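Local coordinates for dual specificity protein phosphatase 18 (Homo sapiens, PDB 2ESB) that removes phosphate from tyrosine, serine and threonine residues of proteins, preferring phosphotyrosine and diphosphorylated forms over phosphothreonine in synthetic MAP kinase peptides, at residues Ala35-Lys38 and Leu39-Ser42; Thr59-Asp63 and Ile64-Gln68; Asn76-Leu79 and Cys80-Phe83. All coordinates share one frame; numbering follows the deposited sequence.

Contact 1 (Ala35-Lys38 and Leu39-Ser42); sequences ANNK and LMLS
Asn37 meets Met40 through its side-chain amide: OD1 accepts from Met40 N at 3.1 Å, with a nearly straight N-H...O angle of 162°. The donor stands well above the plane of the amide carbonyl, about 60° out of it. With CG turned away from the backbone N (chi1 -177°), the amide swings forward over the first turn. The two side chains cross at about a right angle, with Met40 CB 3.5 Å from Asn37 CG and the methionine methyl CE beside ND2. Replacing this asparagine by an alanine is likely to deprive Met40 N of its side-chain acceptor and open a gap beside the methionine chain.

Behind this grip run the backbone bonds Leu41 N to Asn37 O (3.0 Å) and Ser42 N to Lys38 O (2.9 Å). Ser42 OG has a single proton and two candidate acceptors, the carbonyls of Lys38 and Leu39. Leu41 leans back over the entry, CG 3.3 Å from Asn37 O and CD1 3.6 Å from Ala35 O; Leu41 and Ala35 both also touch Leu101 of strand 100-103, which seats the turn on the sheet. The whole is a classic asparagine N-cap, here starting helix 38-43.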
ATOM      1  N   ALA A  35      -8.101   8.755   7.372  1.00  8.78           N
ATOM      2  CA  ALA A  35      -8.228   7.495   8.089  1.00 15.71           C
ATOM      3  C   ALA A  35      -9.003   7.591   9.404  1.00 13.22           C
ATOM      4  O   ALA A  35      -9.456   6.580   9.926  1.00 16.62           O
ATOM      5  CB  ALA A  35      -6.841   6.912   8.341  1.00 15.92           C
ATOM      6  N   ASN A  36      -9.135   8.796   9.949  1.00 14.25           N
ATOM      7  CA  ASN A  36      -9.880   8.981  11.192  1.00 15.96           C
ATOM      8  C   ASN A  36     -11.139   9.821  10.960  1.00 14.56           C
ATOM      9  O   ASN A  36     -11.740  10.338  11.904  1.00 17.37           O
ATOM     10  CB  ASN A  36      -9.001   9.643  12.253  1.00 12.27           C
ATOM     11  CG  ASN A  36      -7.924   8.714  12.783  1.00 20.07           C
ATOM     12  OD1 ASN A  36      -6.819   9.150  13.103  1.00 18.87           O
ATOM     13  ND2 ASN A  36      -8.244   7.430  12.884  1.00  9.60           N
ATOM     14  N   ASN A  37     -11.523   9.955   9.694  1.00 15.53           N
ATOM     15  CA  ASN A  37     -12.723  10.700   9.308  1.00 15.92           C
ATOM     16  C   ASN A  37     -13.867   9.685   9.297  1.00 15.31           C
ATOM     17  O   ASN A  37     -14.050   8.941   8.327  1.00 15.44           O
ATOM     18  CB  ASN A  37     -12.550  11.282   7.909  1.00 13.09           C
ATOM     19  CG  ASN A  37     -13.733  12.129   7.479  1.00 21.56           C
ATOM     20  OD1 ASN A  37     -14.881  11.837   7.807  1.00 16.37           O
ATOM     21  ND2 ASN A  37     -13.454  13.177   6.719  1.00 21.32           N
ATOM     22  N   LYS A  38     -14.641   9.656  10.375  1.00 12.65           N
ATOM     23  CA  LYS A  38     -15.735   8.700  10.500  1.00 17.15           C
ATOM     24  C   LYS A  38     -16.705   8.690   9.313  1.00 22.09           C
ATOM     25  O   LYS A  38     -17.022   7.629   8.774  1.00 17.69           O
ATOM     26  CB  LYS A  38     -16.498   8.961  11.800  1.00 16.31           C
ATOM     27  CG  LYS A  38     -17.525   7.899  12.158  1.00 16.27           C
ATOM     28  CD  LYS A  38     -18.214   8.279  13.466  1.00 24.37           C
ATOM     29  CE  LYS A  38     -19.228   7.243  13.927  1.00 25.60           C
ATOM     30  NZ  LYS A  38     -19.860   7.697  15.193  1.00 20.87           N
ATOM     31  N   LEU A  39     -17.169   9.863   8.898  1.00 18.07           N
ATOM     32  CA  LEU A  39     -18.114   9.938   7.786  1.00 22.00           C
ATOM     33  C   LEU A  39     -17.567   9.348   6.501  1.00 20.42           C
ATOM     34  O   LEU A  39     -18.279   8.663   5.766  1.00 18.95           O
ATOM     35  CB  LEU A  39     -18.524  11.389   7.526  1.00 21.95           C
ATOM     36  CG  LEU A  39     -19.518  11.984   8.520  1.00 40.73           C
ATOM     37  CD1 LEU A  39     -19.833  13.422   8.123  1.00 50.90           C
ATOM     38  CD2 LEU A  39     -20.782  11.143   8.539  1.00 46.70           C
ATOM     39  N   MET A  40     -16.298   9.626   6.235  1.00 21.56           N
ATOM     40  CA  MET A  40     -15.652   9.138   5.038  1.00 23.50           C
ATOM     41  C   MET A  40     -15.518   7.623   5.071  1.00 18.94           C
ATOM     42  O   MET A  40     -15.651   6.955   4.047  1.00 19.34           O
ATOM     43  CB  MET A  40     -14.278   9.781   4.898  1.00 23.08           C
ATOM     44  CG  MET A  40     -13.712   9.668   3.501  1.00 37.33           C
ATOM     45  SD  MET A  40     -12.350  10.801   3.289  1.00 42.49           S
ATOM     46  CE  MET A  40     -13.241  12.317   3.110  1.00 36.04           C
ATOM     47  N   LEU A  41     -15.238   7.081   6.249  1.00 15.87           N
ATOM     48  CA  LEU A  41     -15.110   5.636   6.385  1.00 13.05           C
ATOM     49  C   LEU A  41     -16.471   4.975   6.153  1.00 16.82           C
ATOM     50  O   LEU A  41     -16.596   4.024   5.374  1.00 18.56           O
ATOM     51  CB  LEU A  41     -14.597   5.273   7.783  1.00 12.65           C
ATOM     52  CG  LEU A  41     -13.174   5.742   8.103  1.00 10.66           C
ATOM     53  CD1 LEU A  41     -12.860   5.436   9.552  1.00 14.23           C
ATOM     54  CD2 LEU A  41     -12.169   5.067   7.168  1.00 17.76           C
ATOM     55  N   SER A  42     -17.503   5.476   6.818  1.00 13.96           N
ATOM     56  CA  SER A  42     -18.813   4.863   6.648  1.00 19.10           C
ATOM     57  C   SER A  42     -19.383   5.053   5.240  1.00 19.47           C
ATOM     58  O   SER A  42     -19.970   4.126   4.674  1.00 18.63           O
ATOM     59  CB  SER A  42     -19.796   5.392   7.705  1.00 21.48           C
ATOM     60  OG  SER A  42     -19.890   6.797   7.660  1.00 28.33           O
TER

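Contact 2 (Thr59-Asp63 and Ile64-Gln68); sequences TLYED and IQYMQ
The Tyr66 ring reaches back from strand 65-68 to the chain of Thr59-Tyr61, spanning the inside of a bend whose tip is a type II beta turn from Tyr61 to Ile64. Asp63, third in the turn, has the left-handed backbone conformation that this turn type requires. Strand 65-68 is an outermost strand of the five-stranded mixed sheet, and the bend brings the chain back into it.

Leu60 and Tyr66 meet at a slant. One methyl of the leucine, CD2, sits over one face of the ring, 3.9 Å from its centroid and 20° off the normal, a CH-pi contact displaced toward the CG side. Tyr66 is turned with CG opposite its carbonyl carbon (chi1 -62°), which carries the phenol past the leucine methyl to the backbone beyond. There its hydroxyl takes the Tyr61 N-H at 3.1 Å, nearly straight at 166°. The same oxygen lies 3.4 Å from Tyr61 CD1, the two tyrosine side chains also crossing at a slant.

Tyr61 itself points its phenol elsewhere: its OH hydrogen-bonds to Asn36 O, and its ring packs on Lys38 and Leu41 of helix 38-43. Ile64 CD1 approaches Tyr61 CB at 4.2 Å, a loose apolar touch across the turn, and Ile64 likewise touches Leu41.

Two waters finish the bend. One donates to both Tyr61 O and Ile64 O, tying the ends of the turn together through solvent. The other donates to Thr59 O at 2.8 Å and is hydrogen-bonded to Tyr66 OH at 2.6 Å, so that the phenol oxygen is held by a backbone N-H and a water at once.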
ATOM      1  N   THR A  59      -8.368   6.589  15.574  1.00 16.01           N
ATOM      2  CA  THR A  59      -9.514   6.792  16.447  1.00 14.39           C
ATOM      3  C   THR A  59     -10.260   5.493  16.111  1.00 17.96           C
ATOM      4  O   THR A  59     -10.426   5.174  14.937  1.00 13.73           O
ATOM      5  CB  THR A  59     -10.381   7.987  15.999  1.00 13.68           C
ATOM      6  OG1 THR A  59      -9.592   9.184  15.993  1.00 15.85           O
ATOM      7  CG2 THR A  59     -11.566   8.177  16.950  1.00 10.43           C
ATOM      8  N   LEU A  60     -10.699   4.743  17.113  1.00 15.28           N
ATOM      9  CA  LEU A  60     -11.366   3.473  16.838  1.00 17.82           C
ATOM     10  C   LEU A  60     -12.880   3.597  16.801  1.00 19.83           C
ATOM     11  O   LEU A  60     -13.534   3.593  17.846  1.00 19.53           O
ATOM     12  CB  LEU A  60     -10.962   2.437  17.894  1.00 17.33           C
ATOM     13  CG  LEU A  60      -9.461   2.326  18.185  1.00 25.68           C
ATOM     14  CD1 LEU A  60      -9.226   1.211  19.212  1.00 21.99           C
ATOM     15  CD2 LEU A  60      -8.700   2.034  16.896  1.00 15.51           C
ATOM     16  N   TYR A  61     -13.443   3.698  15.601  1.00 13.55           N
ATOM     17  CA  TYR A  61     -14.886   3.819  15.474  1.00 14.98           C
ATOM     18  C   TYR A  61     -15.577   2.467  15.522  1.00 23.95           C
ATOM     19  O   TYR A  61     -14.974   1.426  15.252  1.00 17.22           O
ATOM     20  CB  TYR A  61     -15.246   4.558  14.185  1.00 18.71           C
ATOM     21  CG  TYR A  61     -14.699   5.974  14.150  1.00 19.06           C
ATOM     22  CD1 TYR A  61     -13.775   6.364  13.178  1.00 17.43           C
ATOM     23  CD2 TYR A  61     -15.108   6.919  15.090  1.00 16.72           C
ATOM     24  CE1 TYR A  61     -13.270   7.663  13.143  1.00 13.98           C
ATOM     25  CE2 TYR A  61     -14.618   8.213  15.064  1.00 18.26           C
ATOM     26  CZ  TYR A  61     -13.702   8.584  14.092  1.00 27.47           C
ATOM     27  OH  TYR A  61     -13.248   9.884  14.056  1.00 18.28           O
ATOM     28  N   GLU A  62     -16.853   2.502  15.875  1.00 19.89           N
ATOM     29  CA  GLU A  62     -17.672   1.309  15.997  1.00 21.09           C
ATOM     30  C   GLU A  62     -17.854   0.568  14.678  1.00 17.84           C
ATOM     31  O   GLU A  62     -17.992   1.181  13.622  1.00 20.06           O
ATOM     32  CB  GLU A  62     -19.047   1.700  16.549  1.00 30.75           C
ATOM     33  CG  GLU A  62     -19.555   0.813  17.672  1.00 54.82           C
ATOM     34  CD  GLU A  62     -18.536   0.657  18.783  1.00 65.36           C
ATOM     35  OE1 GLU A  62     -17.604  -0.163  18.624  1.00 70.00           O
ATOM     36  OE2 GLU A  62     -18.658   1.360  19.810  1.00 70.00           O
ATOM     37  N   ASP A  63     -17.838  -0.759  14.754  1.00 19.78           N
ATOM     38  CA  ASP A  63     -18.043  -1.609  13.587  1.00 13.18           C
ATOM     39  C   ASP A  63     -16.976  -1.531  12.497  1.00 14.02           C
ATOM     40  O   ASP A  63     -17.219  -1.870  11.338  1.00 19.96           O
ATOM     41  CB  ASP A  63     -19.421  -1.323  13.006  1.00 17.92           C
ATOM     42  CG  ASP A  63     -20.536  -1.680  13.980  1.00 30.34           C
ATOM     43  OD1 ASP A  63     -21.565  -0.981  13.986  1.00 28.80           O
ATOM     44  OD2 ASP A  63     -20.375  -2.667  14.738  1.00 30.30           O
ATOM     45  N   ILE A  64     -15.796  -1.067  12.869  1.00 15.32           N
ATOM     46  CA  ILE A  64     -14.686  -1.033  11.933  1.00 12.42           C
ATOM     47  C   ILE A  64     -13.556  -1.755  12.648  1.00 11.54           C
ATOM     48  O   ILE A  64     -13.363  -1.570  13.851  1.00 12.42           O
ATOM     49  CB  ILE A  64     -14.263   0.408  11.590  1.00 14.22           C
ATOM     50  CG1 ILE A  64     -15.412   1.105  10.848  1.00 18.52           C
ATOM     51  CG2 ILE A  64     -12.996   0.383  10.735  1.00  9.09           C
ATOM     52  CD1 ILE A  64     -15.138   2.547  10.471  1.00 20.16           C
ATOM     53  N   GLN A  65     -12.843  -2.609  11.922  1.00  7.62           N
ATOM     54  CA  GLN A  65     -11.724  -3.356  12.495  1.00 13.00           C
ATOM     55  C   GLN A  65     -10.427  -2.628  12.170  1.00 13.06           C
ATOM     56  O   GLN A  65     -10.264  -2.134  11.059  1.00 12.61           O
ATOM     57  CB  GLN A  65     -11.683  -4.775  11.909  1.00 11.02           C
ATOM     58  CG  GLN A  65     -10.697  -5.691  12.617  1.00 12.89           C
ATOM     59  CD  GLN A  65     -10.497  -7.012  11.880  1.00 15.59           C
ATOM     60  OE1 GLN A  65     -11.446  -7.579  11.332  1.00 15.65           O
ATOM     61  NE2 GLN A  65      -9.260  -7.508  11.872  1.00 15.41           N
ATOM     62  N   TYR A  66      -9.511  -2.558  13.138  1.00 10.55           N
ATOM     63  CA  TYR A  66      -8.235  -1.864  12.948  1.00 13.55           C
ATOM     64  C   TYR A  66      -7.029  -2.733  13.288  1.00 16.98           C
ATOM     65  O   TYR A  66      -7.119  -3.649  14.102  1.00 13.14           O
ATOM     66  CB  TYR A  66      -8.152  -0.614  13.848  1.00 15.67           C
ATOM     67  CG  TYR A  66      -9.193   0.455  13.584  1.00 12.60           C
ATOM     68  CD1 TYR A  66     -10.495   0.325  14.064  1.00 11.65           C
ATOM     69  CD2 TYR A  66      -8.871   1.595  12.852  1.00  7.52           C
ATOM     70  CE1 TYR A  66     -11.456   1.306  13.825  1.00 16.86           C
ATOM     71  CE2 TYR A  66      -9.833   2.594  12.600  1.00  9.02           C
ATOM     72  CZ  TYR A  66     -11.120   2.440  13.091  1.00 15.26           C
ATOM     73  OH  TYR A  66     -12.068   3.416  12.862  1.00 10.81           O
ATOM     74  N   MET A  67      -5.899  -2.433  12.659  1.00 15.84           N
ATOM     75  CA  MET A  67      -4.655  -3.126  12.958  1.00 18.16           C
ATOM     76  C   MET A  67      -3.522  -2.194  12.560  1.00 18.73           C
ATOM     77  O   MET A  67      -3.726  -1.222  11.828  1.00 12.84           O
ATOM     78  CB  MET A  67      -4.536  -4.454  12.203  1.00 14.90           C
ATOM     79  CG  MET A  67      -4.178  -4.320  10.740  1.00 14.34           C
ATOM     80  SD  MET A  67      -3.939  -5.958  10.022  1.00 20.69           S
ATOM     81  CE  MET A  67      -2.233  -6.241  10.554  1.00 22.43           C
ATOM     82  N   GLN A  68      -2.322  -2.484  13.037  1.00 11.19           N
ATOM     83  CA  GLN A  68      -1.193  -1.631  12.725  1.00 13.51           C
ATOM     84  C   GLN A  68       0.044  -2.430  12.379  1.00 18.61           C
ATOM     85  O   GLN A  68       0.340  -3.451  13.013  1.00 21.53           O
ATOM     86  CB  GLN A  68      -0.907  -0.717  13.917  1.00 17.47           C
ATOM     87  CG  GLN A  68       0.130   0.367  13.665  1.00 20.94           C
ATOM     88  CD  GLN A  68      -0.041   1.537  14.612  1.00 38.18           C
ATOM     89  OE1 GLN A  68      -0.974   1.565  15.420  1.00 30.44           O
ATOM     90  NE2 GLN A  68       0.848   2.514  14.513  1.00 29.63           N
TER
HETATM   91  O   HOH W   1     -10.752   5.626  12.228  1.00 15.39           O
HETATM   92  O   HOH W   2     -13.689  -0.516  16.718  1.00 27.59           O

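Contact 3 (Asn76-Leu79 and Cys80-Phe83); sequences NSRL and CDFF
Over one face of the Arg78 guanidinium lies Cys80 SG, 3.8 Å above the plane and toward its rim, while Asp81 comes to the nitrogens obliquely. The guanidinium and carboxylate planes are 55° apart, so the salt bridge is twisted: NE meets OD2 and NH2 meets OD1, each at 2.8 Å, and both hydrogen bonds are weak in angle. A bend at chi3 (60°) folds the arginine back toward Asp81. At the Phe82 ring, Leu79 O lies at the edge, in plane. The Phe83 ring carries Cys80 CA over the centre of one face, 3.5 Å above it, and its CE2 approaches Leu79 CB at 4.3 Å.

Two overlapping turns set up these groups, closed by Asp81 N to Arg78 O at 3.1 Å and Phe82 N to Leu79 O at 2.8 Å. Further out, Gln150 of helix 145-159 accepts from Cys80 N and donates to Ser77 O, and Leu79 packs between that helix and helix 110-122. Thus an inverse gamma turn centred on Arg78 is followed by successive i to i+3 backbone bonds that lead into helix 83-95, with the side chain of Leu79 about 8 Å from that of Cys104, the predicted phosphocysteine nucleophile.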
ATOM      1  N   ASN A  76      15.386   1.113   5.164  1.00 20.90           N
ATOM      2  CA  ASN A  76      15.834  -0.031   5.951  1.00 26.93           C
ATOM      3  C   ASN A  76      14.693  -0.826   6.582  1.00 26.90           C
ATOM      4  O   ASN A  76      14.873  -1.982   6.961  1.00 30.11           O
ATOM      5  CB  ASN A  76      16.793   0.437   7.050  1.00 33.12           C
ATOM      6  CG  ASN A  76      17.964   1.220   6.500  1.00 46.12           C
ATOM      7  OD1 ASN A  76      18.707   0.733   5.639  1.00 38.60           O
ATOM      8  ND2 ASN A  76      18.136   2.443   6.989  1.00 49.28           N
ATOM      9  N   SER A  77      13.521  -0.213   6.702  1.00 19.44           N
ATOM     10  CA  SER A  77      12.381  -0.900   7.298  1.00 21.35           C
ATOM     11  C   SER A  77      11.960  -2.119   6.477  1.00 21.35           C
ATOM     12  O   SER A  77      11.766  -2.030   5.264  1.00 19.65           O
ATOM     13  CB  SER A  77      11.201   0.067   7.439  1.00 23.01           C
ATOM     14  OG  SER A  77      11.511   1.081   8.372  1.00 33.67           O
ATOM     15  N   ARG A  78      11.803  -3.252   7.152  1.00 19.37           N
ATOM     16  CA  ARG A  78      11.418  -4.491   6.490  1.00 20.45           C
ATOM     17  C   ARG A  78       9.916  -4.618   6.218  1.00 19.49           C
ATOM     18  O   ARG A  78       9.264  -5.535   6.723  1.00 17.57           O
ATOM     19  CB  ARG A  78      11.884  -5.688   7.326  1.00 23.86           C
ATOM     20  CG  ARG A  78      13.391  -5.756   7.527  1.00 27.00           C
ATOM     21  CD  ARG A  78      13.764  -6.973   8.372  1.00 42.20           C
ATOM     22  NE  ARG A  78      13.344  -8.225   7.743  1.00 36.30           N
ATOM     23  CZ  ARG A  78      13.763  -8.633   6.548  1.00 37.60           C
ATOM     24  NH1 ARG A  78      14.615  -7.889   5.852  1.00 48.98           N
ATOM     25  NH2 ARG A  78      13.327  -9.778   6.038  1.00 34.27           N
ATOM     26  N   LEU A  79       9.368  -3.713   5.413  1.00 17.88           N
ATOM     27  CA  LEU A  79       7.950  -3.771   5.090  1.00 19.05           C
ATOM     28  C   LEU A  79       7.686  -5.090   4.391  1.00 14.24           C
ATOM     29  O   LEU A  79       6.590  -5.647   4.486  1.00 17.84           O
ATOM     30  CB  LEU A  79       7.548  -2.640   4.144  1.00 20.45           C
ATOM     31  CG  LEU A  79       6.436  -1.675   4.547  1.00 30.70           C
ATOM     32  CD1 LEU A  79       6.001  -0.935   3.291  1.00 17.22           C
ATOM     33  CD2 LEU A  79       5.249  -2.400   5.181  1.00 16.66           C
ATOM     34  N   CYS A  80       8.699  -5.579   3.678  1.00 13.74           N
ATOM     35  CA  CYS A  80       8.598  -6.842   2.947  1.00 17.46           C
ATOM     36  C   CYS A  80       8.092  -8.003   3.799  1.00 15.91           C
ATOM     37  O   CYS A  80       7.429  -8.903   3.276  1.00 18.87           O
ATOM     38  CB  CYS A  80       9.947  -7.215   2.322  1.00 19.11           C
ATOM     39  SG  CYS A  80      11.310  -7.296   3.497  1.00 22.05           S
ATOM     40  N   ASP A  81       8.380  -7.998   5.101  1.00 13.76           N
ATOM     41  CA  ASP A  81       7.892  -9.097   5.950  1.00 13.89           C
ATOM     42  C   ASP A  81       6.370  -9.113   6.034  1.00 10.36           C
ATOM     43  O   ASP A  81       5.765 -10.114   6.425  1.00 14.31           O
ATOM     44  CB  ASP A  81       8.472  -9.015   7.360  1.00 17.02           C
ATOM     45  CG  ASP A  81       9.983  -9.128   7.372  1.00 22.99           C
ATOM     46  OD1 ASP A  81      10.543  -9.722   6.428  1.00 20.31           O
ATOM     47  OD2 ASP A  81      10.606  -8.630   8.329  1.00 24.45           O
ATOM     48  N   PHE A  82       5.741  -8.011   5.647  1.00 12.52           N
ATOM     49  CA  PHE A  82       4.292  -7.947   5.692  1.00 13.64           C
ATOM     50  C   PHE A  82       3.604  -8.073   4.333  1.00 13.77           C
ATOM     51  O   PHE A  82       2.380  -8.116   4.278  1.00  9.94           O
ATOM     52  CB  PHE A  82       3.839  -6.650   6.373  1.00 14.45           C
ATOM     53  CG  PHE A  82       4.248  -6.555   7.809  1.00 12.90           C
ATOM     54  CD1 PHE A  82       5.482  -6.023   8.159  1.00 15.86           C
ATOM     55  CD2 PHE A  82       3.407  -7.021   8.814  1.00 15.86           C
ATOM     56  CE1 PHE A  82       5.874  -5.956   9.495  1.00 25.35           C
ATOM     57  CE2 PHE A  82       3.788  -6.959  10.157  1.00 16.93           C
ATOM     58  CZ  PHE A  82       5.025  -6.426  10.496  1.00 19.06           C
ATOM     59  N   PHE A  83       4.375  -8.137   3.251  1.00 12.66           N
ATOM     60  CA  PHE A  83       3.797  -8.240   1.906  1.00 13.29           C
ATOM     61  C   PHE A  83       2.747  -9.348   1.766  1.00 15.25           C
ATOM     62  O   PHE A  83       1.613  -9.086   1.384  1.00 12.50           O
ATOM     63  CB  PHE A  83       4.896  -8.474   0.854  1.00 11.76           C
ATOM     64  CG  PHE A  83       5.733  -7.254   0.538  1.00 13.11           C
ATOM     65  CD1 PHE A  83       6.858  -7.371  -0.281  1.00 13.54           C
ATOM     66  CD2 PHE A  83       5.402  -5.999   1.042  1.00 12.03           C
ATOM     67  CE1 PHE A  83       7.646  -6.254  -0.597  1.00 14.27           C
ATOM     68  CE2 PHE A  83       6.185  -4.871   0.731  1.00 14.97           C
ATOM     69  CZ  PHE A  83       7.309  -5.006  -0.091  1.00 12.21           C
TER

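How the contacts relate
The three contacts follow in series along the chain, all within the phosphatase catalytic domain. Contacts 1 and 2 are neighbours, their centres about 10 Å apart: helix 38-43, which contact 1 starts, lies against the bend that leads into edge strand 65-68 of the five-stranded sheet. Contact 3 comes after that strand, at the entry to helix 83-95, its centre about 23 Å from that of contact 2 and 27 Å from that of contact 1, on the other side of the chain's centre from the latter. The side chains of Ala35 in contact 1 and Leu79 in contact 3 lie about 9 and 8 Å from that of Cys104, the predicted nucleophile, whereas contact 2 lies at the surface, away from that site.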